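PDB 2Q07: PUA domain-containing protein from Archaeoglobus fulgidus DSM 4304, which probably binds RNA, as a member of the archaeosine synthase type 1 family linked to tRNA modification, though the exact role of this C-terminal part is uncharacterized. Local coordinates for residues 115-120 / 154-159; 260-265 / 273-278. One frame throughout, in Å; residues are numbered along the deposited sequence.

How the contacts relate
Contact 1 and contact 2 lie on opposite sides of the chain's centre, their own centres about 43 Å apart and their nearest atoms about 30 Å apart, so neither touches the other. They follow one another along the chain. Contact 1 (115-120 with 154-159) packs helix 150-160 against the mixed sheet of the DUF5591 region, which belongs to a uracil-DNA-glycosylase-like clan. Contact 2 (260-265 with 273-278) pairs two strands of a hairpin in the PUA domain, a module that commonly binds RNA. Side chains hold contact 1 together, whereas backbone hydrogen bonds dominate contact 2. The two thus belong to separate parts of the chain.

Contact 1: 115-120 / 154-159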
loop_
_atom_site.group_PDB
_atom_site.type_symbol
_atom_site.label_atom_id
_atom_site.label_comp_id
_atom_site.label_asym_id
_atom_site.label_seq_id
_atom_site.Cartn_x
_atom_site.Cartn_y
_atom_site.Cartn_z
ATOM N N LYS A 115 9.341 19.756 3.314
ATOM C CA LYS A 115 9.160 20.340 1.995
ATOM C C LYS A 115 8.303 19.468 1.076
ATOM O O LYS A 115 8.426 18.242 1.059
ATOM C CB LYS A 115 10.525 20.591 1.344
ATOM C CG LYS A 115 10.450 21.485 0.116
ATOM C CD LYS A 115 10.799 20.729 -1.142
ATOM C CE LYS A 115 12.301 20.517 -1.253
ATOM N NZ LYS A 115 12.987 21.784 -1.619
ATOM N N VAL A 116 7.427 20.122 0.323
ATOM C CA VAL A 116 6.538 19.460 -0.617
ATOM C C VAL A 116 6.852 19.991 -2.020
ATOM O O VAL A 116 6.713 21.185 -2.273
ATOM C CB VAL A 116 5.041 19.777 -0.296
ATOM C CG1 VAL A 116 4.120 19.178 -1.366
ATOM C CG2 VAL A 116 4.673 19.260 1.072
ATOM N N VAL A 117 7.308 19.114 -2.915
ATOM C CA VAL A 117 7.589 19.507 -4.285
ATOM C C VAL A 117 6.417 19.066 -5.155
ATOM O O VAL A 117 6.250 17.873 -5.436
ATOM C CB VAL A 117 8.866 18.838 -4.844
ATOM C CG1 VAL A 117 9.123 19.352 -6.233
ATOM C CG2 VAL A 117 10.043 19.108 -3.941
ATOM N N ALA A 118 5.609 20.028 -5.581
ATOM C CA ALA A 118 4.444 19.737 -6.406
ATOM C C ALA A 118 4.781 19.684 -7.896
ATOM O O ALA A 118 4.797 20.710 -8.566
ATOM C CB ALA A 118 3.366 20.780 -6.156
ATOM N N HIS A 119 5.041 18.490 -8.417
ATOM C CA HIS A 119 5.360 18.364 -9.829
ATOM C C HIS A 119 4.101 17.994 -10.591
ATOM O O HIS A 119 3.967 16.884 -11.110
ATOM C CB HIS A 119 6.429 17.306 -10.066
ATOM C CG HIS A 119 7.161 17.486 -11.356
ATOM N ND1 HIS A 119 8.048 18.520 -11.569
ATOM C CD2 HIS A 119 7.102 16.799 -12.519
ATOM C CE1 HIS A 119 8.504 18.461 -12.806
ATOM N NE2 HIS A 119 7.944 17.427 -13.405
ATOM N N VAL A 120 3.183 18.945 -10.659
ATOM C CA VAL A 120 1.904 18.739 -11.319
ATOM C C VAL A 120 1.437 20.054 -11.920
ATOM O O VAL A 120 1.952 21.120 -11.573
ATOM C CB VAL A 120 0.849 18.267 -10.304
ATOM C CG1 VAL A 120 1.173 16.874 -9.813
ATOM C CG2 VAL A 120 0.816 19.227 -9.127
ATOM N N GLU A 154 14.605 20.237 -15.030
ATOM C CA GLU A 154 15.726 20.964 -14.434
ATOM C C GLU A 154 15.277 21.596 -13.118
ATOM O O GLU A 154 16.023 21.593 -12.141
ATOM C CB GLU A 154 16.270 22.045 -15.379
ATOM C CG GLU A 154 17.200 21.511 -16.461
ATOM C CD GLU A 154 18.352 20.685 -15.895
ATOM O OE1 GLU A 154 19.052 21.176 -14.982
ATOM O OE2 GLU A 154 18.562 19.547 -16.369
ATOM N N ARG A 155 14.057 22.131 -13.095
ATOM C CA ARG A 155 13.509 22.735 -11.877
ATOM C C ARG A 155 13.347 21.648 -10.813
ATOM O O ARG A 155 13.608 21.870 -9.629
ATOM C CB ARG A 155 12.131 23.365 -12.131
ATOM C CG ARG A 155 12.130 24.696 -12.856
ATOM C CD ARG A 155 10.838 25.456 -12.549
ATOM N NE ARG A 155 10.850 26.829 -13.046
ATOM C CZ ARG A 155 10.550 27.177 -14.293
ATOM N NH1 ARG A 155 10.204 26.246 -15.174
ATOM N NH2 ARG A 155 10.602 28.453 -14.660
ATOM N N LEU A 156 12.896 20.478 -11.245
ATOM C CA LEU A 156 12.706 19.367 -10.326
ATOM C C LEU A 156 14.044 18.929 -9.735
ATOM O O LEU A 156 14.166 18.782 -8.527
ATOM C CB LEU A 156 12.029 18.188 -11.037
ATOM C CG LEU A 156 11.721 16.997 -10.116
ATOM C CD1 LEU A 156 10.908 17.479 -8.911
ATOM C CD2 LEU A 156 10.956 15.936 -10.887
ATOM N N LYS A 157 15.047 18.721 -10.585
ATOM C CA LYS A 157 16.360 18.310 -10.098
ATOM C C LYS A 157 16.899 19.297 -9.064
ATOM O O LYS A 157 17.514 18.914 -8.069
ATOM C CB LYS A 157 17.362 18.228 -11.249
ATOM C CG LYS A 157 17.125 17.086 -12.207
ATOM C CD LYS A 157 18.166 17.111 -13.312
ATOM C CE LYS A 157 17.952 15.986 -14.306
ATOM N NZ LYS A 157 18.911 16.103 -15.429
ATOM N N GLN A 158 16.653 20.577 -9.298
ATOM C CA GLN A 158 17.160 21.585 -8.387
ATOM C C GLN A 158 16.469 21.614 -7.037
ATOM O O GLN A 158 16.939 22.282 -6.124
ATOM C CB GLN A 158 17.143 22.954 -9.074
ATOM C CG GLN A 158 18.353 23.101 -9.993
ATOM C CD GLN A 158 18.318 24.326 -10.885
ATOM O OE1 GLN A 158 17.885 25.408 -10.471
ATOM N NE2 GLN A 158 18.798 24.164 -12.121
ATOM N N GLU A 159 15.370 20.870 -6.909
ATOM C CA GLU A 159 14.616 20.794 -5.655
ATOM C C GLU A 159 14.788 19.467 -4.911
ATOM O O GLU A 159 14.668 19.436 -3.695
ATOM C CB GLU A 159 13.111 20.979 -5.897
ATOM C CG GLU A 159 12.660 22.359 -6.351
ATOM C CD GLU A 159 13.087 23.465 -5.411
ATOM O OE1 GLU A 159 13.162 23.229 -4.185
ATOM O OE2 GLU A 159 13.336 24.582 -5.901
#
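Lys-115 NZ reaches Glu-159 OE1 at 3.0 Å, a salt bridge in which the ammonium nitrogen meets OE1 nearly along its C-O axis. It ties helix 150-160 to strand 115-118 of the mixed sheet in the DUF5591 region, an alpha/beta layer in which segment 154-159 of the helix runs nearly antiparallel to strand 115-118 (169°), the axes 10.0 Å apart at closest approach. The lysine chain bends at chi2, chi3 and chi4 and crosses the glutamate at about a right angle, with CE 3.6 Å from the backbone O of Glu-159. With an alanine at Lys-115, the Glu-159 carboxylate would probably lose its cationic mate, and the backbone O of Glu-159 the methylene beside it.

Beneath this bridge the contact is apolar. Val-117 points both methyls at the helix: CG1 packs on Leu-156 CD1 at 3.7 Å, and CG2 lies 4.1 Å from Glu-159 CB. The Val-117 side chain also touches Val-140 of the neighbouring strand and Ile-160 of the helix.

Past the strand's end, His-119 sits at the centre of an inverse gamma turn. Its ring is fixed at two corners, ND1 by Thr-142 OG1 and NE2 by the carbonyl O of Val-147, so both nitrogens of this buried group have partners. Leu-156 holds CG anti to the backbone N (chi1 -177°), which carries the branch toward the strand; CD1, besides packing on the valine, borders the imidazole. CD2 makes a CH-pi contact over the centre of the His-119 ring, 4.0 Å from the centroid and 9° off the ring normal.

Contact 2: 260-265 / 273-278; sequences DVVVFH and GLAAMS
Three backbone hydrogen bonds join Asp-260, Val-262, Gly-273 and Ala-275. Ala-275 N gives the shortest, 2.8 Å to Asp-260 O. Val-262 and Gly-273 form an antiparallel hydrogen-bonded pair: Val-262 N bonds Gly-273 O at 3.0 Å, and Gly-273 N returns a bond of 3.1 Å to Val-262 O. Between these links, Val-261 and Leu-274 make a non-hydrogen-bonded pair, where Val-261 CA approaches Gly-273 O at 3.3 Å in a CA-H...O contact.

Side chains add a layer on each face of the sheet. Val-261 CG2 meets Leu-274 CD2 at 4.1 Å on one face. On the other, Val-262 CG1 lies beside its own backbone N (chi1 -58°) and opposite the carbonyl carbon, which carries it to Ala-275 CB at 3.8 Å and leaves CG2 near Gly-273 O. The Phe-264 ring comes obliquely to Gly-273 N, its CE2 4.3 Å away.

Farther out, Met-214 touches both Val-261 and Leu-274, bringing strand 214-217 against their face, while Ile-256 lies against Val-262 and Ala-275. Asp-260 OD2 accepts a hydrogen bond from Arg-257 N, anchoring the carboxylate to the preceding loop. Beyond Ala-275 the chain leaves the strand toward helix 279-282. The short segments 261-265 and 273-275 run at 115°, well splayed from antiparallel, within the beta hairpin of strands 261-265 and 270-275, itself part of the mixed beta sheet of the PUA domain.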
loop_
_atom_site.group_PDB
_atom_site.type_symbol
_atom_site.label_atom_id
_atom_site.label_comp_id
_atom_site.label_asym_id
_atom_site.label_seq_id
_atom_site.Cartn_x
_atom_site.Cartn_y
_atom_site.Cartn_z
ATOM N N ASP A 260 -10.101 -10.109 3.915
ATOM C CA ASP A 260 -8.825 -10.164 4.628
ATOM C C ASP A 260 -8.144 -11.522 4.515
ATOM O O ASP A 260 -8.809 -12.554 4.402
ATOM C CB ASP A 260 -9.013 -9.846 6.118
ATOM C CG ASP A 260 -9.044 -8.359 6.400
ATOM O OD1 ASP A 260 -8.687 -7.576 5.491
ATOM O OD2 ASP A 260 -9.415 -7.975 7.532
ATOM N N VAL A 261 -6.815 -11.512 4.526
ATOM C CA VAL A 261 -6.054 -12.750 4.490
ATOM C C VAL A 261 -6.027 -13.185 5.952
ATOM O O VAL A 261 -5.652 -12.405 6.839
ATOM C CB VAL A 261 -4.600 -12.540 3.991
ATOM C CG1 VAL A 261 -3.786 -13.815 4.191
ATOM C CG2 VAL A 261 -4.600 -12.168 2.524
ATOM N N VAL A 262 -6.446 -14.418 6.207
ATOM C CA VAL A 262 -6.475 -14.931 7.564
ATOM C C VAL A 262 -5.684 -16.226 7.660
ATOM O O VAL A 262 -5.407 -16.877 6.658
ATOM C CB VAL A 262 -7.930 -15.192 8.038
ATOM C CG1 VAL A 262 -8.746 -13.903 7.953
ATOM C CG2 VAL A 262 -8.572 -16.290 7.206
ATOM N N VAL A 263 -5.313 -16.585 8.881
ATOM C CA VAL A 263 -4.570 -17.802 9.128
ATOM C C VAL A 263 -5.453 -18.699 9.982
ATOM O O VAL A 263 -5.706 -18.394 11.150
ATOM C CB VAL A 263 -3.259 -17.510 9.881
ATOM C CG1 VAL A 263 -2.581 -18.811 10.273
ATOM C CG2 VAL A 263 -2.342 -16.657 9.013
ATOM N N PHE A 264 -5.938 -19.789 9.390
ATOM C CA PHE A 264 -6.789 -20.741 10.097
ATOM C C PHE A 264 -5.923 -21.845 10.702
ATOM O O PHE A 264 -4.778 -22.033 10.287
ATOM C CB PHE A 264 -7.830 -21.336 9.138
ATOM C CG PHE A 264 -7.239 -22.088 7.972
ATOM C CD1 PHE A 264 -6.837 -23.420 8.106
ATOM C CD2 PHE A 264 -7.095 -21.468 6.736
ATOM C CE1 PHE A 264 -6.301 -24.123 7.024
ATOM C CE2 PHE A 264 -6.561 -22.149 5.649
ATOM C CZ PHE A 264 -6.161 -23.485 5.791
ATOM N N HIS A 265 -6.459 -22.567 11.685
ATOM C CA HIS A 265 -5.693 -23.628 12.334
ATOM C C HIS A 265 -6.517 -24.561 13.241
ATOM O O HIS A 265 -7.589 -24.198 13.716
ATOM C CB HIS A 265 -4.586 -23.003 13.193
ATOM C CG HIS A 265 -5.107 -22.242 14.376
ATOM N ND1 HIS A 265 -5.619 -20.966 14.274
ATOM C CD2 HIS A 265 -5.255 -22.604 15.674
ATOM C CE1 HIS A 265 -6.062 -20.575 15.457
ATOM N NE2 HIS A 265 -5.853 -21.550 16.323
ATOM N N GLY A 273 -5.766 -18.259 3.909
ATOM C CA GLY A 273 -6.966 -18.161 3.099
ATOM C C GLY A 273 -7.513 -16.745 3.033
ATOM O O GLY A 273 -6.972 -15.823 3.646
ATOM N N LEU A 274 -8.583 -16.567 2.268
ATOM C CA LEU A 274 -9.236 -15.269 2.131
ATOM C C LEU A 274 -10.581 -15.318 2.840
ATOM O O LEU A 274 -11.470 -16.074 2.445
ATOM C CB LEU A 274 -9.475 -14.923 0.661
ATOM C CG LEU A 274 -8.465 -14.044 -0.073
ATOM C CD1 LEU A 274 -9.011 -13.757 -1.461
ATOM C CD2 LEU A 274 -8.235 -12.733 0.679
ATOM N N ALA A 275 -10.727 -14.519 3.886
ATOM C CA ALA A 275 -11.977 -14.480 4.631
ATOM C C ALA A 275 -13.116 -14.046 3.710
ATOM O O ALA A 275 -12.937 -13.184 2.855
ATOM C CB ALA A 275 -11.850 -13.521 5.803
ATOM N N ALA A 276 -14.284 -14.654 3.875
ATOM C CA ALA A 276 -15.438 -14.303 3.054
ATOM C C ALA A 276 -16.406 -13.471 3.881
ATOM O O ALA A 276 -17.216 -12.726 3.336
ATOM C CB ALA A 276 -16.132 -15.572 2.535
HETATM N N MSE A 277 -16.316 -13.606 5.199
HETATM C CA MSE A 277 -17.170 -12.854 6.110
HETATM C C MSE A 277 -16.356 -12.287 7.276
HETATM O O MSE A 277 -15.199 -12.663 7.486
HETATM C CB MSE A 277 -18.312 -13.740 6.634
HETATM C CG MSE A 277 -17.881 -15.104 7.162
HETATM SE SE MSE A 277 -19.374 -16.172 7.809
HETATM C CE MSE A 277 -20.072 -16.783 6.117
ATOM N N SER A 278 -16.962 -11.373 8.024
ATOM C CA SER A 278 -16.289 -10.751 9.158
ATOM C C SER A 278 -15.947 -11.784 10.220
ATOM O O SER A 278 -16.507 -12.882 10.238
ATOM C CB SER A 278 -17.184 -9.679 9.782
ATOM O OG SER A 278 -18.288 -10.278 10.437
#